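Local coordinates for protein S-adenosylmethionine:tRNA ribosyltransferase-isomerase (Thermotoga maritima, PDB 1VKY) that probably transfers and isomerises the ribose of S-adenosylmethionine onto the preQ1 base of tRNA, giving epoxyqueuosine, at residues B[234-239]-B[267-272]; B[263-268]-B[311-316]. One frame throughout, in Å; residues are numbered along the deposited sequence.

Contact 1: B[234-239]-B[267-272]; sequences EFYQVP and LETIAR
Strand 234-238 lays Y236 and V238 against T269 and I270 of helix 261-270, with one layer of side chains between the backbones; the nearest CA atoms, those of V238 and L267, are 8.2 Å apart. Alternation along the strand turns Y236 and V238 to the helix and Q237 to the other face of the sheet, where its amide bonds to H212 and E96. On the helix I270 is the most covered residue of the contact. Its CG2 touches both strand side chains, 3.8 Å from Y236 CE1 and 4.0 Å from V238 CG2, while its CD1 meets both methyls of V238 tip to tip. With CG between the backbone N and the carbonyl carbon (chi1 65°), Y236 carries its ring out toward the helix, where CE1 meets I270 and both CE2 and OH come within 3.9 Å of T269 CG2, the ring oblique to both residues. The T269 hydroxyl is taken up by R265 O and the hydroxyl of T283. Replacing Y236 by an alanine would probably open a gap beside I270 CG2 and T269 CG2, leaving V238 as the strand's remaining partner here. With no hydrogen bond between the two segments, the helix and the last-but-one strand of the sheet are held here by shape and apolar burial.

Contact 2: B[263-268]-B[311-316]; sequences TVRTLE and LMLVAA
L313 reaches across from helix 309-318 to V264 and R265 of helix 261-270, and almost everything these two segments share passes through it. Its CB points at the neighbouring helix, and CG continues that line because it stands anti to the backbone N (chi1 -179°). Neither CB nor CG comes close enough to touch; the chain forks at CG and the two methyls do the work. L313 CD1 lies 3.7 Å from R265 CG and 4.1 Å from R265 CD, against the aliphatic part of the arginine and well short of the guanidinium. The two side chains cross there at about a right angle. L313 CD2 takes the other branch and stops 4.2 Å from V264 CG1, a looser touch in which the side chains slide past each other in opposite directions. This is helix-to-helix packing within the part of QueA built on the mixed sheet: helix 261-270 follows strand 256-259 directly, and helix 309-318 comes after strand 298-302, the next strand in the sheet. The nearest CA pair, V264 and L313, is 9.0 Å apart, and the segments bury a modest 109 Å². V264 also rests on L299 of strand 298-302 and on F293 from a loop, so its side chain meets the sheet as well as L313. In R265 NE nearly eclipses CB (chi3 -9°), an unfavourable torsion that folds the outer end of the chain back, while CG and CD lie against the leucine methyl.

Overall arrangement
Helix 261-270 is common to both contacts, whose centres lie 12 Å apart; they share L267 and E268. Along the chain strand 234-238 comes first, then the helix, then helix 309-318. In contact 1 the later part of helix 261-270 faces strand 234-238, next to the outermost strand 279-281 of the mixed sheet. In contact 2 its earlier part meets helix 309-318, where both helices pack on strand 298-302. T266, from the 263-268 segment, packs on Y236 and V238 of contact 1, so the two sites adjoin. One helix thus ties an edge region of the sheet to a second helix, all within the single QueA family region and without help from another subunit.

Contact 1: B[234-239]-B[267-272]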
loop_
_atom_site.group_PDB
_atom_site.type_symbol
_atom_site.label_atom_id
_atom_site.label_comp_id
_atom_site.label_asym_id
_atom_site.label_seq_id
_atom_site.Cartn_x
_atom_site.Cartn_y
_atom_site.Cartn_z
ATOM N N GLU B 234 -22.127 2.082 -1.771
ATOM C CA GLU B 234 -21.354 3.164 -2.333
ATOM C C GLU B 234 -22.278 3.972 -3.210
ATOM O O GLU B 234 -23.036 3.431 -4.011
ATOM C CB GLU B 234 -20.192 2.612 -3.141
ATOM C CG GLU B 234 -19.099 2.018 -2.270
ATOM C CD GLU B 234 -18.017 1.289 -3.062
ATOM O OE1 GLU B 234 -18.215 1.095 -4.290
ATOM O OE2 GLU B 234 -16.976 0.906 -2.447
ATOM N N PHE B 235 -22.253 5.282 -3.022
ATOM C CA PHE B 235 -23.089 6.158 -3.787
ATOM C C PHE B 235 -22.168 7.101 -4.513
ATOM O O PHE B 235 -21.246 7.671 -3.910
ATOM C CB PHE B 235 -24.055 6.949 -2.887
ATOM C CG PHE B 235 -24.952 6.086 -2.054
ATOM C CD1 PHE B 235 -24.531 5.642 -0.807
ATOM C CD2 PHE B 235 -26.178 5.710 -2.508
ATOM C CE1 PHE B 235 -25.332 4.841 -0.037
ATOM C CE2 PHE B 235 -26.997 4.912 -1.747
ATOM C CZ PHE B 235 -26.580 4.479 -0.505
ATOM N N TYR B 236 -22.387 7.262 -5.810
ATOM C CA TYR B 236 -21.637 8.279 -6.538
ATOM C C TYR B 236 -22.364 9.588 -6.396
ATOM O O TYR B 236 -23.587 9.634 -6.201
ATOM C CB TYR B 236 -21.465 7.927 -8.028
ATOM C CG TYR B 236 -22.756 7.901 -8.799
ATOM C CD1 TYR B 236 -23.356 9.098 -9.253
ATOM C CD2 TYR B 236 -23.413 6.707 -9.056
ATOM C CE1 TYR B 236 -24.523 9.070 -9.958
ATOM C CE2 TYR B 236 -24.577 6.693 -9.788
ATOM C CZ TYR B 236 -25.119 7.858 -10.232
ATOM O OH TYR B 236 -26.313 7.828 -10.900
ATOM N N GLN B 237 -21.611 10.667 -6.509
ATOM C CA GLN B 237 -22.206 11.995 -6.621
ATOM C C GLN B 237 -21.473 12.778 -7.693
ATOM O O GLN B 237 -20.255 12.791 -7.717
ATOM C CB GLN B 237 -22.080 12.743 -5.276
ATOM C CG GLN B 237 -22.719 14.151 -5.277
ATOM C CD GLN B 237 -22.466 14.933 -4.004
ATOM O OE1 GLN B 237 -21.632 14.538 -3.196
ATOM N NE2 GLN B 237 -23.170 16.058 -3.844
ATOM N N VAL B 238 -22.228 13.421 -8.570
ATOM C CA VAL B 238 -21.730 14.359 -9.559
ATOM C C VAL B 238 -22.430 15.668 -9.289
ATOM O O VAL B 238 -23.596 15.870 -9.634
ATOM C CB VAL B 238 -22.023 13.926 -11.021
ATOM C CG1 VAL B 238 -21.281 14.845 -12.010
ATOM C CG2 VAL B 238 -21.576 12.495 -11.244
ATOM N N PRO B 239 -21.719 16.568 -8.639
ATOM C CA PRO B 239 -22.318 17.780 -8.194
ATOM C C PRO B 239 -22.532 18.788 -9.304
ATOM O O PRO B 239 -21.990 18.670 -10.404
ATOM C CB PRO B 239 -21.309 18.292 -7.134
ATOM C CG PRO B 239 -19.999 17.769 -7.565
ATOM C CD PRO B 239 -20.285 16.469 -8.273
ATOM N N LEU B 267 -19.179 8.636 -14.653
ATOM C CA LEU B 267 -19.555 9.437 -15.794
ATOM C C LEU B 267 -20.357 8.691 -16.878
ATOM O O LEU B 267 -21.309 9.255 -17.457
ATOM C CB LEU B 267 -18.318 10.070 -16.404
ATOM C CG LEU B 267 -17.573 11.121 -15.545
ATOM C CD1 LEU B 267 -16.316 11.479 -16.356
ATOM C CD2 LEU B 267 -18.400 12.345 -15.217
ATOM N N GLU B 268 -19.961 7.454 -17.184
ATOM C CA GLU B 268 -20.721 6.658 -18.171
ATOM C C GLU B 268 -22.092 6.201 -17.661
ATOM O O GLU B 268 -23.044 6.013 -18.436
ATOM C CB GLU B 268 -19.873 5.484 -18.674
ATOM C CG GLU B 268 -18.665 5.936 -19.474
ATOM C CD GLU B 268 -19.002 6.798 -20.690
ATOM O OE1 GLU B 268 -19.950 6.442 -21.432
ATOM O OE2 GLU B 268 -18.327 7.822 -20.930
ATOM N N THR B 269 -22.234 6.079 -16.352
ATOM C CA THR B 269 -23.526 5.880 -15.735
ATOM C C THR B 269 -24.450 7.104 -15.921
ATOM O O THR B 269 -25.608 6.974 -16.394
ATOM C CB THR B 269 -23.318 5.570 -14.250
ATOM O OG1 THR B 269 -22.621 4.332 -14.104
ATOM C CG2 THR B 269 -24.649 5.419 -13.524
ATOM N N ILE B 270 -23.974 8.303 -15.583
ATOM C CA ILE B 270 -24.857 9.483 -15.724
ATOM C C ILE B 270 -25.121 9.867 -17.170
ATOM O O ILE B 270 -26.151 10.479 -17.467
ATOM C CB ILE B 270 -24.365 10.751 -14.920
ATOM C CG1 ILE B 270 -23.115 11.361 -15.556
ATOM C CG2 ILE B 270 -24.159 10.396 -13.486
ATOM C CD1 ILE B 270 -22.800 12.713 -15.103
ATOM N N ALA B 271 -24.197 9.527 -18.057
ATOM C CA ALA B 271 -24.386 9.746 -19.495
ATOM C C ALA B 271 -25.603 8.967 -20.006
ATOM O O ALA B 271 -26.117 9.292 -21.061
ATOM C CB ALA B 271 -23.156 9.295 -20.293
ATOM N N ARG B 272 -26.013 7.907 -19.304
ATOM C CA ARG B 272 -27.105 7.060 -19.760
ATOM C C ARG B 272 -28.394 7.340 -18.976
ATOM O O ARG B 272 -29.336 6.574 -19.067
ATOM C CB ARG B 272 -26.717 5.589 -19.628
ATOM C CG ARG B 272 -25.633 5.200 -20.670
ATOM C CD ARG B 272 -24.941 3.944 -20.409
ATOM N NE ARG B 272 -24.112 3.582 -21.576
ATOM C CZ ARG B 272 -22.965 4.142 -21.923
ATOM N NH1 ARG B 272 -22.433 5.130 -21.207
ATOM N NH2 ARG B 272 -22.331 3.739 -23.018
#

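Contact 2: B[263-268]-B[311-316]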
loop_
_atom_site.group_PDB
_atom_site.type_symbol
_atom_site.label_atom_id
_atom_site.label_comp_id
_atom_site.label_asym_id
_atom_site.label_seq_id
_atom_site.Cartn_x
_atom_site.Cartn_y
_atom_site.Cartn_z
ATOM N N THR B 263 -13.994 7.134 -11.736
ATOM C CA THR B 263 -14.523 8.277 -12.467
ATOM C C THR B 263 -15.240 7.856 -13.759
ATOM O O THR B 263 -16.331 8.348 -14.070
ATOM C CB THR B 263 -13.382 9.234 -12.802
ATOM O OG1 THR B 263 -12.794 9.746 -11.595
ATOM C CG2 THR B 263 -13.915 10.461 -13.528
ATOM N N VAL B 264 -14.611 6.959 -14.521
ATOM C CA VAL B 264 -15.239 6.465 -15.777
ATOM C C VAL B 264 -16.589 5.864 -15.538
ATOM O O VAL B 264 -17.516 6.177 -16.243
ATOM C CB VAL B 264 -14.355 5.421 -16.461
ATOM C CG1 VAL B 264 -15.074 4.786 -17.663
ATOM C CG2 VAL B 264 -13.050 6.045 -16.899
ATOM N N ARG B 265 -16.701 4.960 -14.560
ATOM C CA ARG B 265 -17.979 4.295 -14.298
ATOM C C ARG B 265 -19.016 5.283 -13.872
ATOM O O ARG B 265 -20.159 5.193 -14.298
ATOM C CB ARG B 265 -17.829 3.173 -13.246
ATOM C CG ARG B 265 -16.813 2.077 -13.619
ATOM C CD ARG B 265 -16.694 0.855 -12.578
ATOM N NE ARG B 265 -17.451 1.192 -11.380
ATOM C CZ ARG B 265 -16.955 1.530 -10.201
ATOM N NH1 ARG B 265 -15.648 1.519 -9.975
ATOM N NH2 ARG B 265 -17.799 1.878 -9.222
ATOM N N THR B 266 -18.645 6.288 -13.083
ATOM C CA THR B 266 -19.615 7.311 -12.683
ATOM C C THR B 266 -20.103 8.136 -13.843
ATOM O O THR B 266 -21.301 8.328 -14.019
ATOM C CB THR B 266 -18.993 8.234 -11.570
ATOM O OG1 THR B 266 -18.911 7.463 -10.349
ATOM C CG2 THR B 266 -19.944 9.413 -11.247
ATOM N N LEU B 267 -19.179 8.636 -14.653
ATOM C CA LEU B 267 -19.555 9.437 -15.794
ATOM C C LEU B 267 -20.357 8.691 -16.878
ATOM O O LEU B 267 -21.309 9.255 -17.457
ATOM C CB LEU B 267 -18.318 10.070 -16.404
ATOM C CG LEU B 267 -17.573 11.121 -15.545
ATOM C CD1 LEU B 267 -16.316 11.479 -16.356
ATOM C CD2 LEU B 267 -18.400 12.345 -15.217
ATOM N N GLU B 268 -19.961 7.454 -17.184
ATOM C CA GLU B 268 -20.721 6.658 -18.171
ATOM C C GLU B 268 -22.092 6.201 -17.661
ATOM O O GLU B 268 -23.044 6.013 -18.436
ATOM C CB GLU B 268 -19.873 5.484 -18.674
ATOM C CG GLU B 268 -18.665 5.936 -19.474
ATOM C CD GLU B 268 -19.002 6.798 -20.690
ATOM O OE1 GLU B 268 -19.950 6.442 -21.432
ATOM O OE2 GLU B 268 -18.327 7.822 -20.930
ATOM N N LEU B 311 -9.113 -4.251 -15.969
ATOM C CA LEU B 311 -8.471 -4.487 -17.258
ATOM C C LEU B 311 -9.520 -4.612 -18.358
ATOM O O LEU B 311 -9.364 -4.076 -19.475
ATOM C CB LEU B 311 -7.560 -5.752 -17.193
ATOM C CG LEU B 311 -6.873 -6.116 -18.489
ATOM C CD1 LEU B 311 -6.140 -4.905 -19.090
ATOM C CD2 LEU B 311 -5.938 -7.320 -18.255
ATOM N N MET B 312 -10.630 -5.262 -18.056
ATOM C CA MET B 312 -11.721 -5.358 -19.037
ATOM C C MET B 312 -12.289 -3.960 -19.394
ATOM O O MET B 312 -12.589 -3.680 -20.549
ATOM C CB MET B 312 -12.847 -6.252 -18.531
ATOM C CG MET B 312 -12.454 -7.726 -18.320
ATOM S SD MET B 312 -13.746 -8.544 -17.359
ATOM C CE MET B 312 -12.872 -10.098 -17.055
ATOM N N LEU B 313 -12.409 -3.080 -18.404
ATOM C CA LEU B 313 -12.904 -1.715 -18.666
ATOM C C LEU B 313 -11.917 -0.954 -19.548
ATOM O O LEU B 313 -12.304 -0.320 -20.507
ATOM C CB LEU B 313 -13.102 -0.992 -17.344
ATOM C CG LEU B 313 -13.623 0.449 -17.284
ATOM C CD1 LEU B 313 -14.201 0.730 -15.879
ATOM C CD2 LEU B 313 -12.547 1.450 -17.615
ATOM N N VAL B 314 -10.635 -0.975 -19.205
ATOM C CA VAL B 314 -9.643 -0.275 -20.002
ATOM C C VAL B 314 -9.546 -0.851 -21.424
ATOM O O VAL B 314 -9.375 -0.118 -22.404
ATOM C CB VAL B 314 -8.257 -0.271 -19.300
ATOM C CG1 VAL B 314 -7.257 0.374 -20.150
ATOM C CG2 VAL B 314 -8.367 0.486 -17.985
ATOM N N ALA B 315 -9.689 -2.160 -21.556
ATOM C CA ALA B 315 -9.731 -2.787 -22.874
ATOM C C ALA B 315 -10.914 -2.254 -23.693
ATOM O O ALA B 315 -10.786 -1.988 -24.891
ATOM C CB ALA B 315 -9.831 -4.325 -22.704
ATOM N N ALA B 316 -12.059 -2.045 -23.048
ATOM C CA ALA B 316 -13.191 -1.488 -23.765
ATOM C C ALA B 316 -12.798 -0.086 -24.225
ATOM O O ALA B 316 -13.196 0.349 -25.296
ATOM C CB ALA B 316 -14.419 -1.440 -22.902
#